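Long-range contact in centrosomal protein of 104 kDa (PDB 5LPI), which is required for building cilia and for structural integrity at the ciliary tip, this chain being its zinc-finger array: residues 64-76 with 80-94. Numbering follows the deposited sequence.
With ZN (zinc ion), chain E.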
loop_
_atom_site.group_PDB
_atom_site.type_symbol
_atom_site.label_atom_id
_atom_site.label_comp_id
_atom_site.label_asym_id
_atom_site.label_seq_id
_atom_site.Cartn_x
_atom_site.Cartn_y
_atom_site.Cartn_z
ATOM N N LYS A 64 -9.340 -5.454 -12.481
ATOM C CA LYS A 64 -10.621 -4.762 -12.390
ATOM C C LYS A 64 -10.506 -3.242 -12.565
ATOM O O LYS A 64 -11.463 -2.525 -12.245
ATOM C CB LYS A 64 -11.305 -5.093 -11.058
ATOM C CG LYS A 64 -11.401 -6.617 -10.735
ATOM C CD LYS A 64 -12.113 -7.397 -11.848
ATOM C CE LYS A 64 -12.116 -8.899 -11.539
ATOM N NZ LYS A 64 -12.770 -9.693 -12.634
ATOM N N LYS A 65 -9.376 -2.743 -13.089
ATOM C CA LYS A 65 -9.122 -1.296 -13.106
ATOM C C LYS A 65 -10.175 -0.515 -13.884
ATOM O O LYS A 65 -10.444 0.651 -13.560
ATOM C CB LYS A 65 -7.742 -1.001 -13.693
ATOM C CG LYS A 65 -7.649 -1.231 -15.196
ATOM C CD LYS A 65 -6.196 -1.184 -15.653
ATOM C CE LYS A 65 -6.092 -1.141 -17.172
ATOM N NZ LYS A 65 -4.663 -1.056 -17.573
ATOM N N ASP A 66 -10.778 -1.117 -14.913
ATOM C CA ASP A 66 -11.790 -0.384 -15.670
ATOM C C ASP A 66 -13.055 -0.134 -14.860
ATOM O O ASP A 66 -13.927 0.601 -15.325
ATOM C CB ASP A 66 -12.144 -1.129 -16.967
ATOM C CG ASP A 66 -10.953 -1.280 -17.909
ATOM O OD1 ASP A 66 -10.036 -0.436 -17.879
ATOM O OD2 ASP A 66 -10.937 -2.252 -18.690
ATOM N N GLY A 67 -13.187 -0.732 -13.680
ATOM C CA GLY A 67 -14.303 -0.431 -12.810
ATOM C C GLY A 67 -14.043 0.671 -11.798
ATOM O O GLY A 67 -14.904 0.920 -10.949
ATOM N N PHE A 68 -12.879 1.321 -11.848
ATOM C CA PHE A 68 -12.530 2.387 -10.913
ATOM C C PHE A 68 -12.246 3.692 -11.641
ATOM O O PHE A 68 -11.776 3.696 -12.781
ATOM C CB PHE A 68 -11.294 2.027 -10.080
ATOM C CG PHE A 68 -11.500 0.837 -9.198
ATOM C CD1 PHE A 68 -12.329 0.915 -8.094
ATOM C CD2 PHE A 68 -10.878 -0.369 -9.480
ATOM C CE1 PHE A 68 -12.529 -0.202 -7.263
ATOM C CE2 PHE A 68 -11.066 -1.478 -8.659
ATOM C CZ PHE A 68 -11.904 -1.393 -7.552
ATOM N N GLY A 69 -12.506 4.803 -10.947
ATOM C CA GLY A 69 -12.035 6.097 -11.383
ATOM C C GLY A 69 -11.398 6.835 -10.220
ATOM O O GLY A 69 -11.616 6.509 -9.052
ATOM N N LYS A 70 -10.593 7.843 -10.561
ATOM C CA LYS A 70 -9.822 8.584 -9.571
ATOM C C LYS A 70 -10.615 9.799 -9.120
ATOM O O LYS A 70 -11.048 10.605 -9.952
ATOM C CB LYS A 70 -8.475 9.021 -10.142
ATOM C CG LYS A 70 -7.637 9.858 -9.184
ATOM C CD LYS A 70 -6.256 10.094 -9.763
ATOM C CE LYS A 70 -5.337 10.766 -8.763
ATOM N NZ LYS A 70 -4.082 11.240 -9.413
ATOM N N CYS A 71 -10.823 9.928 -7.813
ATOM C CA CYS A 71 -11.381 11.172 -7.306
ATOM C C CYS A 71 -10.290 12.227 -7.295
ATOM O O CYS A 71 -9.263 12.058 -6.626
ATOM C CB CYS A 71 -11.963 11.004 -5.906
ATOM S SG CYS A 71 -12.368 12.640 -5.182
ATOM N N TYR A 72 -10.512 13.315 -8.036
ATOM C CA TYR A 72 -9.527 14.379 -8.093
ATOM C C TYR A 72 -9.383 15.109 -6.766
ATOM O O TYR A 72 -8.402 15.835 -6.587
ATOM C CB TYR A 72 -9.890 15.352 -9.218
ATOM C CG TYR A 72 -9.883 14.711 -10.597
ATOM C CD1 TYR A 72 -9.156 13.549 -10.845
ATOM C CD2 TYR A 72 -10.606 15.267 -11.650
ATOM C CE1 TYR A 72 -9.149 12.960 -12.099
ATOM C CE2 TYR A 72 -10.600 14.689 -12.910
ATOM C CZ TYR A 72 -9.872 13.535 -13.128
ATOM O OH TYR A 72 -9.871 12.958 -14.378
ATOM N N ARG A 73 -10.311 14.918 -5.824
ATOM C CA ARG A 73 -10.170 15.540 -4.508
ATOM C C ARG A 73 -9.212 14.749 -3.624
ATOM O O ARG A 73 -8.208 15.287 -3.143
ATOM C CB ARG A 73 -11.542 15.685 -3.837
ATOM C CG ARG A 73 -11.546 16.427 -2.495
ATOM C CD ARG A 73 -12.980 16.537 -1.960
ATOM N NE ARG A 73 -13.075 16.524 -0.496
ATOM C CZ ARG A 73 -13.205 17.615 0.253
ATOM N NH1 ARG A 73 -13.255 18.809 -0.320
ATOM N NH2 ARG A 73 -13.305 17.514 1.572
ATOM N N CYS A 74 -9.492 13.464 -3.407
ATOM C CA CYS A 74 -8.671 12.669 -2.506
ATOM C C CYS A 74 -7.604 11.844 -3.215
ATOM O O CYS A 74 -6.767 11.252 -2.532
ATOM C CB CYS A 74 -9.546 11.732 -1.664
ATOM S SG CYS A 74 -10.504 10.568 -2.633
ATOM N N SER A 75 -7.616 11.782 -4.548
ATOM C CA SER A 75 -6.659 11.041 -5.375
ATOM C C SER A 75 -6.849 9.532 -5.296
ATOM O O SER A 75 -6.069 8.793 -5.912
ATOM C CB SER A 75 -5.197 11.358 -5.026
ATOM O OG SER A 75 -4.805 10.687 -3.830
ATOM N N GLU A 76 -7.853 9.045 -4.577
ATOM C CA GLU A 76 -8.065 7.617 -4.419
ATOM C C GLU A 76 -8.933 7.059 -5.548
ATOM O O GLU A 76 -9.635 7.789 -6.255
ATOM C CB GLU A 76 -8.702 7.321 -3.060
ATOM C CG GLU A 76 -7.818 7.735 -1.876
ATOM C CD GLU A 76 -8.418 7.397 -0.520
ATOM O OE1 GLU A 76 -9.464 6.705 -0.469
ATOM O OE2 GLU A 76 -7.841 7.832 0.503
ATOM N N LYS A 80 -16.458 3.239 -10.349
ATOM C CA LYS A 80 -16.835 4.248 -11.337
ATOM C C LYS A 80 -18.274 4.706 -11.138
ATOM O O LYS A 80 -18.575 5.896 -11.287
ATOM C CB LYS A 80 -16.634 3.717 -12.756
ATOM C CG LYS A 80 -15.481 4.373 -13.485
ATOM C CD LYS A 80 -15.312 3.793 -14.882
ATOM C CE LYS A 80 -13.971 4.203 -15.471
ATOM N NZ LYS A 80 -13.651 3.454 -16.723
ATOM N N GLU A 81 -19.169 3.784 -10.770
ATOM C CA GLU A 81 -20.577 4.150 -10.620
ATOM C C GLU A 81 -20.809 5.062 -9.420
ATOM O O GLU A 81 -21.723 5.894 -9.450
ATOM C CB GLU A 81 -21.460 2.900 -10.497
ATOM C CG GLU A 81 -21.129 1.983 -9.323
ATOM C CD GLU A 81 -20.106 0.918 -9.681
ATOM O OE1 GLU A 81 -19.218 1.200 -10.507
ATOM O OE2 GLU A 81 -20.197 -0.208 -9.149
ATOM N N GLU A 82 -20.008 4.921 -8.361
ATOM C CA GLU A 82 -20.179 5.709 -7.145
ATOM C C GLU A 82 -19.425 7.029 -7.185
ATOM O O GLU A 82 -19.628 7.862 -6.297
ATOM C CB GLU A 82 -19.728 4.903 -5.922
ATOM C CG GLU A 82 -20.454 3.572 -5.746
ATOM C CD GLU A 82 -19.870 2.723 -4.626
ATOM O OE1 GLU A 82 -18.630 2.675 -4.495
ATOM O OE2 GLU A 82 -20.648 2.101 -3.871
ATOM N N LEU A 83 -18.585 7.240 -8.200
ATOM C CA LEU A 83 -17.730 8.424 -8.225
ATOM C C LEU A 83 -18.508 9.735 -8.312
ATOM O O LEU A 83 -18.120 10.688 -7.614
ATOM C CB LEU A 83 -16.719 8.294 -9.372
ATOM C CG LEU A 83 -15.595 9.329 -9.482
ATOM C CD1 LEU A 83 -14.866 9.528 -8.148
ATOM C CD2 LEU A 83 -14.601 8.919 -10.568
ATOM N N PRO A 84 -19.569 9.875 -9.124
ATOM C CA PRO A 84 -20.337 11.135 -9.068
ATOM C C PRO A 84 -20.883 11.449 -7.678
ATOM O O PRO A 84 -20.693 12.569 -7.185
ATOM C CB PRO A 84 -21.446 10.904 -10.110
ATOM C CG PRO A 84 -20.812 9.983 -11.113
ATOM C CD PRO A 84 -20.001 9.034 -10.265
ATOM N N ARG A 85 -21.544 10.487 -7.027
ATOM C CA ARG A 85 -22.003 10.687 -5.651
ATOM C C ARG A 85 -20.832 10.959 -4.703
ATOM O O ARG A 85 -20.908 11.855 -3.852
ATOM C CB ARG A 85 -22.801 9.465 -5.196
ATOM C CG ARG A 85 -23.160 9.428 -3.723
ATOM C CD ARG A 85 -23.951 8.158 -3.368
ATOM N NE ARG A 85 -25.379 8.302 -3.674
ATOM C CZ ARG A 85 -26.329 7.444 -3.300
ATOM N NH1 ARG A 85 -26.017 6.360 -2.599
ATOM N NH2 ARG A 85 -27.598 7.670 -3.625
ATOM N N HIS A 86 -19.740 10.197 -4.836
ATOM C CA HIS A 86 -18.542 10.471 -4.039
ATOM C C HIS A 86 -18.104 11.919 -4.207
ATOM O O HIS A 86 -17.861 12.630 -3.226
ATOM C CB HIS A 86 -17.406 9.516 -4.438
ATOM C CG HIS A 86 -16.119 9.751 -3.693
ATOM N ND1 HIS A 86 -15.718 8.962 -2.635
ATOM C CD2 HIS A 86 -15.148 10.686 -3.852
ATOM C CE1 HIS A 86 -14.560 9.401 -2.174
ATOM N NE2 HIS A 86 -14.195 10.451 -2.889
ATOM N N ILE A 87 -18.030 12.378 -5.456
ATOM C CA ILE A 87 -17.601 13.743 -5.744
ATOM C C ILE A 87 -18.603 14.749 -5.197
ATOM O O ILE A 87 -18.221 15.773 -4.616
ATOM C CB ILE A 87 -17.386 13.904 -7.260
ATOM C CG1 ILE A 87 -16.076 13.226 -7.681
ATOM C CG2 ILE A 87 -17.416 15.364 -7.675
ATOM C CD1 ILE A 87 -15.961 13.011 -9.166
ATOM N N LYS A 88 -19.897 14.465 -5.356
ATOM C CA LYS A 88 -20.925 15.382 -4.877
ATOM C C LYS A 88 -20.905 15.498 -3.356
ATOM O O LYS A 88 -21.045 16.600 -2.812
ATOM C CB LYS A 88 -22.300 14.931 -5.372
ATOM C CG LYS A 88 -22.678 15.476 -6.757
ATOM C CD LYS A 88 -22.852 16.999 -6.740
ATOM C CE LYS A 88 -23.523 17.532 -8.014
ATOM N NZ LYS A 88 -22.562 17.935 -9.086
ATOM N N HIS A 89 -20.695 14.384 -2.652
ATOM C CA HIS A 89 -20.743 14.414 -1.193
ATOM C C HIS A 89 -19.561 15.152 -0.568
ATOM O O HIS A 89 -19.686 15.633 0.563
ATOM C CB HIS A 89 -20.827 12.996 -0.639
ATOM C CG HIS A 89 -22.212 12.431 -0.654
ATOM N ND1 HIS A 89 -22.654 11.514 0.275
ATOM C CD2 HIS A 89 -23.258 12.659 -1.483
ATOM C CE1 HIS A 89 -23.910 11.199 0.018
ATOM N NE2 HIS A 89 -24.301 11.880 -1.044
ATOM N N LYS A 90 -18.431 15.257 -1.272
ATOM C CA LYS A 90 -17.267 16.024 -0.802
ATOM C C LYS A 90 -16.874 15.667 0.633
ATOM O O LYS A 90 -16.513 16.533 1.432
ATOM C CB LYS A 90 -17.518 17.531 -0.919
ATOM C CG LYS A 90 -17.506 18.066 -2.329
ATOM C CD LYS A 90 -17.778 19.563 -2.342
ATOM C CE LYS A 90 -18.189 20.044 -3.732
ATOM N NZ LYS A 90 -18.497 21.507 -3.768
ATOM N N ASP A 91 -16.958 14.383 0.975
ATOM C CA ASP A 91 -16.637 13.946 2.328
ATOM C C ASP A 91 -15.255 13.322 2.455
ATOM O O ASP A 91 -14.823 13.048 3.580
ATOM C CB ASP A 91 -17.686 12.950 2.830
ATOM C CG ASP A 91 -19.032 13.596 3.060
ATOM O OD1 ASP A 91 -19.060 14.785 3.451
ATOM O OD2 ASP A 91 -20.059 12.919 2.843
ATOM N N CYS A 92 -14.558 13.093 1.342
ATOM C CA CYS A 92 -13.244 12.467 1.390
ATOM C C CYS A 92 -12.193 13.466 1.876
ATOM O O CYS A 92 -12.384 14.689 1.820
ATOM C CB CYS A 92 -12.863 11.927 0.009
ATOM S SG CYS A 92 -12.850 13.187 -1.292
ATOM N N ASN A 93 -11.077 12.931 2.370
ATOM C CA ASN A 93 -9.993 13.779 2.847
ATOM C C ASN A 93 -9.150 14.261 1.669
ATOM O O ASN A 93 -8.589 13.431 0.940
ATOM C CB ASN A 93 -9.122 13.017 3.840
ATOM C CG ASN A 93 -7.975 13.878 4.392
ATOM O OD1 ASN A 93 -8.018 15.116 4.334
ATOM N ND2 ASN A 93 -6.941 13.222 4.904
ATOM N N PRO A 94 -9.017 15.569 1.455
ATOM C CA PRO A 94 -8.281 16.046 0.275
ATOM C C PRO A 94 -6.831 15.582 0.274
ATOM O O PRO A 94 -6.209 15.396 1.323
ATOM C CB PRO A 94 -8.382 17.572 0.388
ATOM C CG PRO A 94 -9.627 17.798 1.199
ATOM C CD PRO A 94 -9.652 16.679 2.194
HETATM ZN ZN ZN E . -12.567 11.698 -2.983
#
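The carbonyl oxygen Cys92 O is gripped twice from the side by Arg73, whose NE and NH2 each donate to it at 3.0 Å, nearly within the guanidinium plane; the paired bonds set the rotation of the group. Pro94 CG sits over the centre of one guanidinium face, 3.7 Å from Arg73 CZ, and Lys90 O lies above the opposite face near the rim, too poorly angled to bond. Beside it, Cys71, Cys74 and Cys92 bind zinc through SG, and His86 completes the three-cysteine, one-histidine site with NE2 2.0 Å from the metal. With CG anti to the backbone N (chi1 178°), the His86 ring reaches in from the helix and meets Cys71 SG at its edge. Leu83, one turn earlier, sets CD1 against Cys71 CA and CD2 3.8 Å from Gly69 C; an alanine here would probably open a gap between helix and strand beside the zinc ligands. At the far end Gly67 O accepts from Lys80 N (2.9 Å), while Lys80 NZ reaches Asp66 O. Strand 68-70 pairs antiparallel with 77-79, on whose Val78 Leu83 and His86 of helix 83-89 also pack, making one finger of the array; Phe68 packs on Leu58 of helix 54-60, in the preceding finger.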